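Side-chain contacts in DUF1987 domain-containing protein (Pseudomonas aeruginosa, PDB 6K4F), which acts in the SiaABC threonine phosphorylation pathway that controls biofilm formation in response to carbon availability, probably as its regulatory phosphoprotein: residues L26-D31 with E39-V44; D46-F51 with D81-A86; L61-L66 with K74-I79. All blocks are in the same frame, centred on the assembly; numbering follows the deposited sequence.

Contact 1: L26-D31 with E39-V44; sequences LSMQGD and ELFGQV
Leu26 and Met28 of strand 25-29 meet Phe41 and Val44 of helix 37-53 inside a beta-alpha-beta crossover, in which the helix leads from this strand to its parallel neighbour in the sheet, strand 59-68. The local helix axis runs nearly antiparallel to the strand, about 12.5 Å from it, and side chains alone bridge the gap. Val44 is the hub. Its CG1 is anti to the backbone N (chi1 -178°), a setting that points this methyl at the strand, where two neighbouring side chains receive it. Leu26 CD2 comes within 3.9 Å of Val44 CG1, the two side chains crossing obliquely, and beside it the methyl CE of Met28 approaches Val44 CG1 tip to tip at 4.2 Å.

Met28 can reach that far because its chain is straight beyond CG (chi2 -175°), which carries both sulfur and methyl up from the strand. The same extension sets SD beside Phe41, 4.2 Å from CE1. The sulfur lies near the ring plane, so the aromatic group is met at its edge and not over a face. The first bond of the Phe41 side chain does not aim at the strand, but the ring at its end comes nearer to it. Helix 70-88 packs against the same cluster, with Ser72 and Ala75 against Phe41 and Ile79 against Val44.

All four touching residues are buried, and their meeting is entirely apolar. The helix is kinked here: Val44 N makes a weak bond to Phe41 O, without the usual link to the carbonyl one full turn back. That carbonyl is taken instead by a side chain, as Gln43 NE2 donates to Leu40 O at 2.9 Å with an N-H...O angle of 168°, the oxygen lying close to the amide plane of Gln43.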
ATOM      1  N   LEU A  26       6.384   3.213  -1.826  1.00 28.22           N
ATOM      2  CA  LEU A  26       5.056   3.222  -2.427  1.00 26.44           C
ATOM      3  C   LEU A  26       4.149   4.050  -1.527  1.00 27.66           C
ATOM      4  O   LEU A  26       3.976   3.727  -0.339  1.00 29.60           O
ATOM      5  CB  LEU A  26       4.530   1.798  -2.612  1.00 28.71           C
ATOM      6  CG  LEU A  26       3.121   1.702  -3.182  1.00 27.76           C
ATOM      7  CD1 LEU A  26       3.108   2.323  -4.589  1.00 29.41           C
ATOM      8  CD2 LEU A  26       2.690   0.251  -3.232  1.00 28.18           C
ATOM      9  N   SER A  27       3.582   5.114  -2.084  1.00 25.86           N
ATOM     10  CA  SER A  27       2.762   6.072  -1.353  1.00 27.23           C
ATOM     11  C   SER A  27       1.367   6.126  -1.956  1.00 30.98           C
ATOM     12  O   SER A  27       1.214   6.044  -3.178  1.00 27.96           O
ATOM     13  CB  SER A  27       3.387   7.481  -1.401  1.00 29.18           C
ATOM     14  OG  SER A  27       4.706   7.465  -0.855  1.00 37.34           O
ATOM     15  N   MET A  28       0.349   6.278  -1.098  1.00 27.35           N
ATOM     16  CA  MET A  28      -1.030   6.467  -1.546  1.00 27.23           C
ATOM     17  C   MET A  28      -1.758   7.481  -0.678  1.00 31.39           C
ATOM     18  O   MET A  28      -1.648   7.445   0.548  1.00 31.75           O
ATOM     19  CB  MET A  28      -1.828   5.168  -1.503  1.00 27.81           C
ATOM     20  CG  MET A  28      -1.132   4.009  -2.090  1.00 29.78           C
ATOM     21  SD  MET A  28      -2.238   2.589  -2.092  1.00 32.44           S
ATOM     22  CE  MET A  28      -1.047   1.296  -2.381  1.00 32.11           C
ATOM     23  N   GLN A  29      -2.567   8.331  -1.313  1.00 29.91           N
ATOM     24  CA  GLN A  29      -3.323   9.355  -0.604  1.00 30.87           C
ATOM     25  C   GLN A  29      -4.726   9.438  -1.175  1.00 32.73           C
ATOM     26  O   GLN A  29      -4.888   9.487  -2.397  1.00 34.34           O
ATOM     27  CB  GLN A  29      -2.650  10.730  -0.718  1.00 31.75           C
ATOM     28  CG  GLN A  29      -1.167  10.737  -0.414  1.00 36.19           C
ATOM     29  CD  GLN A  29      -0.303  10.483  -1.639  1.00 42.59           C
ATOM     30  OE1 GLN A  29      -0.635  10.893  -2.753  1.00 43.37           O
ATOM     31  NE2 GLN A  29       0.832   9.834  -1.430  1.00 38.63           N
ATOM     32  N   GLY A  30      -5.725   9.489  -0.299  1.00 28.21           N
ATOM     33  CA  GLY A  30      -7.092   9.817  -0.669  1.00 30.81           C
ATOM     34  C   GLY A  30      -8.061   8.688  -0.381  1.00 34.62           C
ATOM     35  O   GLY A  30      -7.772   7.744   0.361  1.00 35.94           O
ATOM     36  N   ASP A  31      -9.242   8.800  -0.971  1.00 33.42           N
ATOM     37  CA  ASP A  31     -10.208   7.718  -0.881  1.00 35.68           C
ATOM     38  C   ASP A  31     -10.069   6.760  -2.033  1.00 34.24           C
ATOM     39  O   ASP A  31      -9.501   7.067  -3.082  1.00 30.00           O
ATOM     40  CB  ASP A  31     -11.629   8.186  -0.945  1.00 55.35           C
ATOM     41  CG  ASP A  31     -11.976   9.041   0.137  1.00 63.85           C
ATOM     42  OD1 ASP A  31     -12.317  10.135  -0.262  1.00 63.63           O
ATOM     43  OD2 ASP A  31     -11.983   8.687   1.347  1.00 67.92           O
ATOM     44  N   GLU A  39      -8.969  -2.962 -11.790  1.00 41.57           N
ATOM     45  CA  GLU A  39      -8.461  -2.124 -12.876  1.00 37.97           C
ATOM     46  C   GLU A  39      -7.485  -1.086 -12.338  1.00 36.94           C
ATOM     47  O   GLU A  39      -6.465  -0.786 -12.975  1.00 39.30           O
ATOM     48  CB  GLU A  39      -9.608  -1.433 -13.614  1.00 47.38           C
ATOM     49  CG  GLU A  39     -10.050  -2.114 -14.905  1.00 57.97           C
ATOM     50  CD  GLU A  39      -8.883  -2.527 -15.794  1.00 63.93           C
ATOM     51  OE1 GLU A  39      -8.541  -3.731 -15.808  1.00 66.29           O
ATOM     52  OE2 GLU A  39      -8.313  -1.651 -16.483  1.00 65.16           O
ATOM     53  N   LEU A  40      -7.771  -0.544 -11.153  1.00 34.15           N
ATOM     54  CA  LEU A  40      -6.906   0.473 -10.566  1.00 32.79           C
ATOM     55  C   LEU A  40      -5.690  -0.140  -9.872  1.00 32.70           C
ATOM     56  O   LEU A  40      -4.566   0.339 -10.053  1.00 28.27           O
ATOM     57  CB  LEU A  40      -7.714   1.327  -9.591  1.00 32.74           C
ATOM     58  CG  LEU A  40      -6.917   2.435  -8.906  1.00 44.20           C
ATOM     59  CD1 LEU A  40      -6.746   3.589  -9.877  1.00 45.78           C
ATOM     60  CD2 LEU A  40      -7.616   2.875  -7.623  1.00 50.14           C
ATOM     61  N   PHE A  41      -5.875  -1.209  -9.083  1.00 25.37           N
ATOM     62  CA  PHE A  41      -4.795  -1.718  -8.245  1.00 21.41           C
ATOM     63  C   PHE A  41      -4.002  -2.851  -8.866  1.00 20.84           C
ATOM     64  O   PHE A  41      -2.962  -3.234  -8.307  1.00 25.15           O
ATOM     65  CB  PHE A  41      -5.357  -2.213  -6.896  1.00 22.79           C
ATOM     66  CG  PHE A  41      -5.756  -1.096  -5.980  1.00 28.76           C
ATOM     67  CD1 PHE A  41      -4.792  -0.347  -5.317  1.00 33.83           C
ATOM     68  CD2 PHE A  41      -7.096  -0.773  -5.808  1.00 32.72           C
ATOM     69  CE1 PHE A  41      -5.166   0.704  -4.480  1.00 36.48           C
ATOM     70  CE2 PHE A  41      -7.482   0.267  -4.981  1.00 36.28           C
ATOM     71  CZ  PHE A  41      -6.522   1.014  -4.315  1.00 35.40           C
ATOM     72  N   GLY A  42      -4.490  -3.449  -9.952  1.00 28.72           N
ATOM     73  CA  GLY A  42      -3.755  -4.545 -10.554  1.00 30.40           C
ATOM     74  C   GLY A  42      -2.351  -4.126 -10.933  1.00 29.82           C
ATOM     75  O   GLY A  42      -1.384  -4.843 -10.669  1.00 29.24           O
ATOM     76  N   GLN A  43      -2.224  -2.933 -11.512  1.00 29.14           N
ATOM     77  CA  GLN A  43      -0.915  -2.409 -11.887  1.00 27.83           C
ATOM     78  C   GLN A  43      -0.056  -2.094 -10.665  1.00 28.13           C
ATOM     79  O   GLN A  43       1.179  -2.100 -10.769  1.00 27.23           O
ATOM     80  CB  GLN A  43      -1.092  -1.162 -12.748  1.00 24.61           C
ATOM     81  CG  GLN A  43      -1.758  -0.020 -11.998  1.00 25.77           C
ATOM     82  CD  GLN A  43      -2.407   1.012 -12.889  1.00 25.64           C
ATOM     83  OE1 GLN A  43      -1.891   1.348 -13.980  1.00 26.94           O
ATOM     84  NE2 GLN A  43      -3.541   1.562 -12.423  1.00 23.29           N
ATOM     85  N   VAL A  44      -0.680  -1.795  -9.518  1.00 22.95           N
ATOM     86  CA  VAL A  44       0.082  -1.539  -8.293  1.00 25.77           C
ATOM     87  C   VAL A  44       0.652  -2.837  -7.750  1.00 29.96           C
ATOM     88  O   VAL A  44       1.826  -2.918  -7.364  1.00 28.14           O
ATOM     89  CB  VAL A  44      -0.800  -0.840  -7.245  1.00 26.86           C
ATOM     90  CG1 VAL A  44       0.026  -0.515  -5.965  1.00 28.07           C
ATOM     91  CG2 VAL A  44      -1.452   0.395  -7.845  1.00 28.54           C
TER

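Contact 2: D46-F51 with D81-A86; sequences DWVERF and DLLEEA
Val48 and Glu49 of helix 37-53 face Leu83 and Leu82 of helix 70-88, where two helices running in roughly the same direction lie side by side. The segment begins with Asp46, whose carboxylate turns away from the partner helix and joins Arg50 in a salt bridge one turn on. Arg50 NE donates to Asp46 OD1 at 2.7 Å with an N-H...O angle of 156°. The acceptor lies in the guanidinium plane and is met nearly along its C-O bond, so this pair links successive turns of the helix without entering the contact. Trp47 turns to another flank, where its indole NE1 bonds to Ser4 O.

Val48 makes the buried half of the interface. Its CG1 touches Leu83 CD2 at 4.1 Å, and the two side chains cross at about a right angle, branch against branch. Glu49 makes the outer half with the hydrocarbon part of its side chain: CG rests 3.8 Å from Leu82 CD1. Beyond CG the chain is extended (chi2 171°), which carries the carboxylate away from the leucine, leaving the aliphatic part to make the contact; Glu49 is exposed. Leu82, with chi1 at -102° and off the staggered positions, directs its side chain toward helix 37-53. The backbones come nearest at the same pair, with 7.5 Å between Glu49 CA and Leu82 CA. The interface is therefore graded, from a buried Val48-Leu83 pair to an outer one in which the aliphatic part of a charged residue meets Leu82.

Phe51 ends the segment, packing edge-to-face against Trp21. Both helices rest on the same face of the sheet: Val48, Phe51 and Leu83 all touch Leu59 of strand 59-68, Leu83 also reaches Leu61, and Leu83 touches Phe119 of a loop as well.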
ATOM      1  N   ASP A  46       1.262  -5.410  -9.525  1.00 31.02           N
ATOM      2  CA  ASP A  46       2.303  -5.756 -10.483  1.00 35.29           C
ATOM      3  C   ASP A  46       3.595  -5.008 -10.189  1.00 31.78           C
ATOM      4  O   ASP A  46       4.679  -5.597 -10.194  1.00 36.00           O
ATOM      5  CB  ASP A  46       1.801  -5.449 -11.900  1.00 36.65           C
ATOM      6  CG  ASP A  46       2.645  -6.094 -12.980  1.00 59.69           C
ATOM      7  OD1 ASP A  46       3.707  -5.529 -13.331  1.00 59.65           O
ATOM      8  OD2 ASP A  46       2.236  -7.160 -13.490  1.00 70.24           O
ATOM      9  N   TRP A  47       3.500  -3.698  -9.934  1.00 28.21           N
ATOM     10  CA  TRP A  47       4.699  -2.911  -9.660  1.00 30.08           C
ATOM     11  C   TRP A  47       5.416  -3.425  -8.415  1.00 33.21           C
ATOM     12  O   TRP A  47       6.647  -3.546  -8.395  1.00 32.32           O
ATOM     13  CB  TRP A  47       4.317  -1.434  -9.512  1.00 31.05           C
ATOM     14  CG  TRP A  47       5.479  -0.478  -9.416  1.00 31.64           C
ATOM     15  CD1 TRP A  47       6.092   0.168 -10.441  1.00 34.97           C
ATOM     16  CD2 TRP A  47       6.143  -0.055  -8.218  1.00 30.09           C
ATOM     17  NE1 TRP A  47       7.105   0.968  -9.964  1.00 31.05           N
ATOM     18  CE2 TRP A  47       7.150   0.858  -8.600  1.00 36.71           C
ATOM     19  CE3 TRP A  47       5.977  -0.350  -6.861  1.00 31.94           C
ATOM     20  CZ2 TRP A  47       8.008   1.462  -7.673  1.00 35.93           C
ATOM     21  CZ3 TRP A  47       6.822   0.252  -5.939  1.00 34.25           C
ATOM     22  CH2 TRP A  47       7.819   1.154  -6.345  1.00 30.98           C
ATOM     23  N   VAL A  48       4.658  -3.766  -7.381  1.00 31.86           N
ATOM     24  CA  VAL A  48       5.275  -4.289  -6.164  1.00 32.79           C
ATOM     25  C   VAL A  48       5.958  -5.616  -6.453  1.00 36.57           C
ATOM     26  O   VAL A  48       7.100  -5.850  -6.034  1.00 38.28           O
ATOM     27  CB  VAL A  48       4.226  -4.418  -5.049  1.00 30.70           C
ATOM     28  CG1 VAL A  48       4.826  -5.160  -3.829  1.00 36.14           C
ATOM     29  CG2 VAL A  48       3.718  -3.044  -4.652  1.00 31.34           C
ATOM     30  N   GLU A  49       5.270  -6.502  -7.187  1.00 39.09           N
ATOM     31  CA  GLU A  49       5.854  -7.785  -7.577  1.00 40.15           C
ATOM     32  C   GLU A  49       7.182  -7.584  -8.292  1.00 44.00           C
ATOM     33  O   GLU A  49       8.182  -8.235  -7.968  1.00 45.00           O
ATOM     34  CB  GLU A  49       4.891  -8.549  -8.487  1.00 45.64           C
ATOM     35  CG  GLU A  49       3.840  -9.385  -7.795  1.00 50.05           C
ATOM     36  CD  GLU A  49       2.808  -9.933  -8.777  1.00 64.10           C
ATOM     37  OE1 GLU A  49       1.798 -10.513  -8.325  1.00 66.30           O
ATOM     38  OE2 GLU A  49       3.004  -9.775 -10.004  1.00 69.03           O
ATOM     39  N   ARG A  50       7.204  -6.687  -9.283  1.00 46.13           N
ATOM     40  CA  ARG A  50       8.425  -6.451 -10.045  1.00 40.48           C
ATOM     41  C   ARG A  50       9.516  -5.847  -9.171  1.00 44.87           C
ATOM     42  O   ARG A  50      10.687  -6.222  -9.291  1.00 49.09           O
ATOM     43  CB  ARG A  50       8.130  -5.562 -11.256  1.00 41.50           C
ATOM     44  CG  ARG A  50       7.190  -6.215 -12.282  1.00 39.66           C
ATOM     45  CD  ARG A  50       7.034  -5.390 -13.553  1.00 36.82           C
ATOM     46  NE  ARG A  50       6.079  -4.293 -13.405  1.00 38.55           N
ATOM     47  CZ  ARG A  50       6.448  -3.027 -13.345  1.00 38.74           C
ATOM     48  NH1 ARG A  50       7.737  -2.726 -13.419  1.00 44.97           N
ATOM     49  NH2 ARG A  50       5.546  -2.073 -13.205  1.00 39.25           N
ATOM     50  N   PHE A  51       9.154  -4.930  -8.269  1.00 41.59           N
ATOM     51  CA  PHE A  51      10.157  -4.337  -7.393  1.00 41.84           C
ATOM     52  C   PHE A  51      10.812  -5.396  -6.518  1.00 48.49           C
ATOM     53  O   PHE A  51      12.027  -5.359  -6.283  1.00 48.39           O
ATOM     54  CB  PHE A  51       9.528  -3.247  -6.525  1.00 41.26           C
ATOM     55  CG  PHE A  51      10.513  -2.554  -5.623  1.00 40.26           C
ATOM     56  CD1 PHE A  51      11.181  -1.418  -6.055  1.00 41.28           C
ATOM     57  CD2 PHE A  51      10.787  -3.050  -4.352  1.00 38.01           C
ATOM     58  CE1 PHE A  51      12.101  -0.780  -5.239  1.00 42.60           C
ATOM     59  CE2 PHE A  51      11.705  -2.420  -3.529  1.00 38.97           C
ATOM     60  CZ  PHE A  51      12.364  -1.286  -3.970  1.00 39.23           C
ATOM     61  N   ASP A  81      -0.344  -8.912   1.599  1.00 36.09           N
ATOM     62  CA  ASP A  81       0.040 -10.319   1.580  1.00 45.54           C
ATOM     63  C   ASP A  81       1.292 -10.541   0.739  1.00 45.50           C
ATOM     64  O   ASP A  81       2.130 -11.386   1.090  1.00 42.35           O
ATOM     65  CB  ASP A  81      -1.126 -11.188   1.091  1.00 54.39           C
ATOM     66  CG  ASP A  81      -2.164 -11.480   2.198  1.00 67.37           C
ATOM     67  OD1 ASP A  81      -1.787 -11.558   3.387  1.00 72.84           O
ATOM     68  OD2 ASP A  81      -3.364 -11.650   1.878  1.00 71.66           O
ATOM     69  N   LEU A  82       1.455  -9.782  -0.352  1.00 46.91           N
ATOM     70  CA  LEU A  82       2.707  -9.821  -1.107  1.00 42.33           C
ATOM     71  C   LEU A  82       3.880  -9.366  -0.243  1.00 42.44           C
ATOM     72  O   LEU A  82       4.947  -9.992  -0.237  1.00 41.95           O
ATOM     73  CB  LEU A  82       2.599  -8.951  -2.360  1.00 46.42           C
ATOM     74  CG  LEU A  82       2.369  -9.658  -3.698  1.00 55.43           C
ATOM     75  CD1 LEU A  82       3.636 -10.375  -4.132  1.00 55.63           C
ATOM     76  CD2 LEU A  82       1.205 -10.634  -3.617  1.00 60.44           C
ATOM     77  N   LEU A  83       3.710  -8.257   0.477  1.00 36.42           N
ATOM     78  CA  LEU A  83       4.776  -7.769   1.339  1.00 34.22           C
ATOM     79  C   LEU A  83       5.085  -8.763   2.452  1.00 36.45           C
ATOM     80  O   LEU A  83       6.248  -8.937   2.836  1.00 37.49           O
ATOM     81  CB  LEU A  83       4.391  -6.417   1.928  1.00 36.82           C
ATOM     82  CG  LEU A  83       4.156  -5.289   0.912  1.00 38.54           C
ATOM     83  CD1 LEU A  83       3.656  -4.045   1.619  1.00 38.97           C
ATOM     84  CD2 LEU A  83       5.442  -4.996   0.196  1.00 40.57           C
ATOM     85  N   GLU A  84       4.058  -9.413   2.999  1.00 40.33           N
ATOM     86  CA  GLU A  84       4.293 -10.330   4.115  1.00 45.53           C
ATOM     87  C   GLU A  84       5.078 -11.556   3.657  1.00 48.52           C
ATOM     88  O   GLU A  84       6.042 -11.970   4.312  1.00 46.27           O
ATOM     89  CB  GLU A  84       2.970 -10.745   4.756  1.00 39.91           C
ATOM     90  CG  GLU A  84       3.105 -11.891   5.766  1.00 49.41           C
ATOM     91  CD  GLU A  84       3.721 -11.446   7.090  1.00 58.38           C
ATOM     92  OE1 GLU A  84       4.052 -10.250   7.226  1.00 59.13           O
ATOM     93  OE2 GLU A  84       3.866 -12.296   7.999  1.00 59.07           O
ATOM     94  N   GLU A  85       4.667 -12.150   2.533  1.00 48.92           N
ATOM     95  CA  GLU A  85       5.431 -13.229   1.915  1.00 56.12           C
ATOM     96  C   GLU A  85       6.885 -12.826   1.701  1.00 56.41           C
ATOM     97  O   GLU A  85       7.807 -13.591   2.005  1.00 58.38           O
ATOM     98  CB  GLU A  85       4.783 -13.617   0.585  1.00 68.42           C
ATOM     99  CG  GLU A  85       5.499 -14.715  -0.193  1.00 85.55           C
ATOM    100  CD  GLU A  85       5.786 -15.950   0.643  1.00 99.12           C
ATOM    101  OE1 GLU A  85       4.921 -16.334   1.458  1.00103.80           O
ATOM    102  OE2 GLU A  85       6.873 -16.544   0.473  1.00104.28           O
ATOM    103  N   ALA A  86       7.111 -11.622   1.172  1.00 55.80           N
ATOM    104  CA  ALA A  86       8.479 -11.173   0.948  1.00 54.79           C
ATOM    105  C   ALA A  86       9.214 -10.983   2.268  1.00 54.19           C
ATOM    106  O   ALA A  86      10.401 -11.311   2.375  1.00 58.23           O
ATOM    107  CB  ALA A  86       8.488  -9.879   0.135  1.00 49.11           C
TER

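Contact 3: L61-L66 with K74-I79; sequences LDLRLL and KAMMDI
Leu63 and Leu65 of strand 59-68 close tightly on Met76 of helix 70-88, within the beta-alpha-beta unit that continues into strand 93-99. Met76 is bent at chi2 (-77°) and again at chi3 (-38°), and the hooked chain presents its end to both leucines. Its CE methyl meets Leu63 CD1 at 3.8 Å, while Leu65 CD1 lies 4.0 Å from Met76 SD; each leucine reaches the thioether tip to tip. Nearer the start of the strand the packing is thinner, a single touch of Leu61 CD2 on Ile79 CG2 at 4.1 Å.

The intervening strand residues belong to the other face of the sheet and are polar. Arg64 NH1 forms a salt bridge with Asp62 OD2 at 2.7 Å, and Asp62 OD1 is engaged by Arg96 and His98 of the adjacent strand. On the helix, Lys74 projects to the solvent side. Charge is thus kept off the helix-facing side of the strand, and strand and helix are joined by dispersion and hydrophobic burial alone, with the flexible, polarisable thioether set against two branched leucines on the strand side.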
ATOM      1  N   LEU A  61       6.008   1.418   2.541  1.00 25.56           N
ATOM      2  CA  LEU A  61       4.692   1.934   2.162  1.00 26.85           C
ATOM      3  C   LEU A  61       4.334   3.112   3.059  1.00 32.77           C
ATOM      4  O   LEU A  61       4.431   3.010   4.289  1.00 30.88           O
ATOM      5  CB  LEU A  61       3.608   0.849   2.262  1.00 30.18           C
ATOM      6  CG  LEU A  61       3.272   0.161   0.936  1.00 31.90           C
ATOM      7  CD1 LEU A  61       4.455  -0.664   0.510  1.00 34.65           C
ATOM      8  CD2 LEU A  61       2.034  -0.709   1.093  1.00 31.75           C
ATOM      9  N   ASP A  62       3.905   4.220   2.451  1.00 28.65           N
ATOM     10  CA  ASP A  62       3.430   5.388   3.201  1.00 30.03           C
ATOM     11  C   ASP A  62       2.003   5.705   2.769  1.00 32.27           C
ATOM     12  O   ASP A  62       1.777   6.228   1.670  1.00 29.86           O
ATOM     13  CB  ASP A  62       4.337   6.592   2.998  1.00 36.68           C
ATOM     14  CG  ASP A  62       4.109   7.660   4.046  1.00 54.98           C
ATOM     15  OD1 ASP A  62       4.676   7.541   5.154  1.00 56.91           O
ATOM     16  OD2 ASP A  62       3.342   8.608   3.772  1.00 63.05           O
ATOM     17  N   LEU A  63       1.048   5.406   3.638  1.00 26.82           N
ATOM     18  CA  LEU A  63      -0.364   5.451   3.296  1.00 25.70           C
ATOM     19  C   LEU A  63      -1.073   6.596   4.011  1.00 28.76           C
ATOM     20  O   LEU A  63      -0.934   6.773   5.229  1.00 32.21           O
ATOM     21  CB  LEU A  63      -1.031   4.121   3.622  1.00 24.82           C
ATOM     22  CG  LEU A  63      -0.415   2.887   2.957  1.00 25.86           C
ATOM     23  CD1 LEU A  63      -1.219   1.632   3.329  1.00 28.95           C
ATOM     24  CD2 LEU A  63      -0.336   3.058   1.432  1.00 29.16           C
ATOM     25  N   ARG A  64      -1.824   7.374   3.240  1.00 26.69           N
ATOM     26  CA  ARG A  64      -2.719   8.410   3.733  1.00 28.72           C
ATOM     27  C   ARG A  64      -4.090   8.197   3.138  1.00 33.44           C
ATOM     28  O   ARG A  64      -4.687   9.088   2.524  1.00 31.57           O
ATOM     29  CB  ARG A  64      -2.197   9.805   3.408  1.00 28.49           C
ATOM     30  CG  ARG A  64      -0.822  10.069   3.997  1.00 35.29           C
ATOM     31  CD  ARG A  64      -0.301  11.440   3.628  1.00 44.64           C
ATOM     32  NE  ARG A  64       0.473  12.007   4.728  1.00 61.92           N
ATOM     33  CZ  ARG A  64       1.788  11.880   4.859  1.00 71.82           C
ATOM     34  NH1 ARG A  64       2.485  11.205   3.950  1.00 73.01           N
ATOM     35  NH2 ARG A  64       2.404  12.429   5.898  1.00 73.00           N
ATOM     36  N   LEU A  65      -4.591   6.972   3.306  1.00 31.33           N
ATOM     37  CA  LEU A  65      -5.866   6.566   2.748  1.00 31.09           C
ATOM     38  C   LEU A  65      -6.981   6.941   3.701  1.00 42.73           C
ATOM     39  O   LEU A  65      -6.828   6.843   4.922  1.00 44.07           O
ATOM     40  CB  LEU A  65      -5.885   5.059   2.493  1.00 29.37           C
ATOM     41  CG  LEU A  65      -4.863   4.577   1.459  1.00 28.10           C
ATOM     42  CD1 LEU A  65      -4.739   3.073   1.460  1.00 31.35           C
ATOM     43  CD2 LEU A  65      -5.220   5.077   0.064  1.00 29.25           C
ATOM     44  N   LEU A  66      -8.104   7.367   3.131  1.00 38.71           N
ATOM     45  CA  LEU A  66      -9.297   7.686   3.896  1.00 41.62           C
ATOM     46  C   LEU A  66     -10.301   6.554   3.713  1.00 42.17           C
ATOM     47  O   LEU A  66     -10.043   5.431   4.146  1.00 46.92           O
ATOM     48  CB  LEU A  66      -9.869   9.032   3.455  1.00 41.56           C
ATOM     49  CG  LEU A  66      -8.899  10.215   3.425  1.00 45.34           C
ATOM     50  CD1 LEU A  66      -9.570  11.434   2.816  1.00 50.09           C
ATOM     51  CD2 LEU A  66      -8.354  10.553   4.807  1.00 46.70           C
ATOM     52  N   LYS A  74      -9.908  -5.395  -0.291  1.00 29.10           N
ATOM     53  CA  LYS A  74      -9.355  -6.653  -0.787  1.00 31.07           C
ATOM     54  C   LYS A  74      -8.064  -6.435  -1.563  1.00 30.35           C
ATOM     55  O   LYS A  74      -7.120  -7.232  -1.450  1.00 29.27           O
ATOM     56  CB  LYS A  74     -10.388  -7.364  -1.659  1.00 31.14           C
ATOM     57  CG  LYS A  74     -11.650  -7.712  -0.864  1.00 37.12           C
ATOM     58  CD  LYS A  74     -12.604  -8.564  -1.653  1.00 44.34           C
ATOM     59  CE  LYS A  74     -13.701  -9.076  -0.750  1.00 51.15           C
ATOM     60  NZ  LYS A  74     -13.388 -10.410  -0.195  1.00 59.44           N
ATOM     61  N   ALA A  75      -8.009  -5.360  -2.356  1.00 27.64           N
ATOM     62  CA  ALA A  75      -6.808  -5.055  -3.129  1.00 27.01           C
ATOM     63  C   ALA A  75      -5.635  -4.726  -2.217  1.00 26.57           C
ATOM     64  O   ALA A  75      -4.511  -5.187  -2.445  1.00 25.56           O
ATOM     65  CB  ALA A  75      -7.085  -3.890  -4.081  1.00 28.97           C
ATOM     66  N   MET A  76      -5.878  -3.945  -1.160  1.00 28.91           N
ATOM     67  CA  MET A  76      -4.796  -3.651  -0.213  1.00 31.81           C
ATOM     68  C   MET A  76      -4.348  -4.895   0.550  1.00 29.06           C
ATOM     69  O   MET A  76      -3.155  -5.070   0.817  1.00 29.03           O
ATOM     70  CB  MET A  76      -5.229  -2.550   0.748  1.00 37.88           C
ATOM     71  CG  MET A  76      -5.571  -1.277   0.010  1.00 53.82           C
ATOM     72  SD  MET A  76      -4.071  -0.400  -0.505  1.00 46.24           S
ATOM     73  CE  MET A  76      -3.002  -0.683   0.927  1.00 43.69           C
ATOM     74  N   MET A  77      -5.281  -5.770   0.927  1.00 31.36           N
ATOM     75  CA  MET A  77      -4.878  -7.018   1.571  1.00 34.76           C
ATOM     76  C   MET A  77      -3.969  -7.835   0.658  1.00 32.64           C
ATOM     77  O   MET A  77      -3.010  -8.466   1.125  1.00 32.21           O
ATOM     78  CB  MET A  77      -6.112  -7.822   1.970  1.00 39.52           C
ATOM     79  CG  MET A  77      -5.800  -9.125   2.666  1.00 49.01           C
ATOM     80  SD  MET A  77      -5.403  -8.825   4.397  1.00 52.25           S
ATOM     81  CE  MET A  77      -7.001  -8.243   4.930  1.00 46.20           C
ATOM     82  N   ASP A  78      -4.241  -7.807  -0.656  1.00 29.65           N
ATOM     83  CA  ASP A  78      -3.399  -8.512  -1.617  1.00 28.74           C
ATOM     84  C   ASP A  78      -1.993  -7.931  -1.639  1.00 29.43           C
ATOM     85  O   ASP A  78      -1.006  -8.675  -1.656  1.00 38.12           O
ATOM     86  CB  ASP A  78      -4.017  -8.448  -3.020  1.00 30.09           C
ATOM     87  CG  ASP A  78      -5.275  -9.326  -3.169  1.00 40.15           C
ATOM     88  OD1 ASP A  78      -5.515 -10.203  -2.316  1.00 40.83           O
ATOM     89  OD2 ASP A  78      -6.011  -9.137  -4.163  1.00 42.14           O
ATOM     90  N   ILE A  79      -1.883  -6.602  -1.637  1.00 28.24           N
ATOM     91  CA  ILE A  79      -0.574  -5.957  -1.550  1.00 25.23           C
ATOM     92  C   ILE A  79       0.125  -6.331  -0.247  1.00 31.15           C
ATOM     93  O   ILE A  79       1.300  -6.719  -0.236  1.00 33.83           O
ATOM     94  CB  ILE A  79      -0.734  -4.435  -1.691  1.00 26.43           C
ATOM     95  CG1 ILE A  79      -1.190  -4.079  -3.120  1.00 30.98           C
ATOM     96  CG2 ILE A  79       0.568  -3.730  -1.329  1.00 32.96           C
ATOM     97  CD1 ILE A  79      -1.634  -2.625  -3.272  1.00 28.63           C
TER

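In the fold
The three contacts form one continuous core on a single face of the sheet. Contacts 1 and 3 are closest, their centres about 7 Å apart: the strands of both are parallel neighbours, joined by a probable hydrogen bond from Arg64 N to Met28 O (2.7 Å), and their helices meet where Phe41 CD2 packs on Ala75 CB (3.6 Å). Contact 2 lies farther along both helices, its centre about 14 Å from that of contact 1 and about 12 Å from that of contact 3. Leu26 CD2 touches Val48 CG2 at 3.7 Å, and Leu61 CD1 touches Leu83 CD1 at 3.6 Å, extending the apolar layer from strands to helix pair.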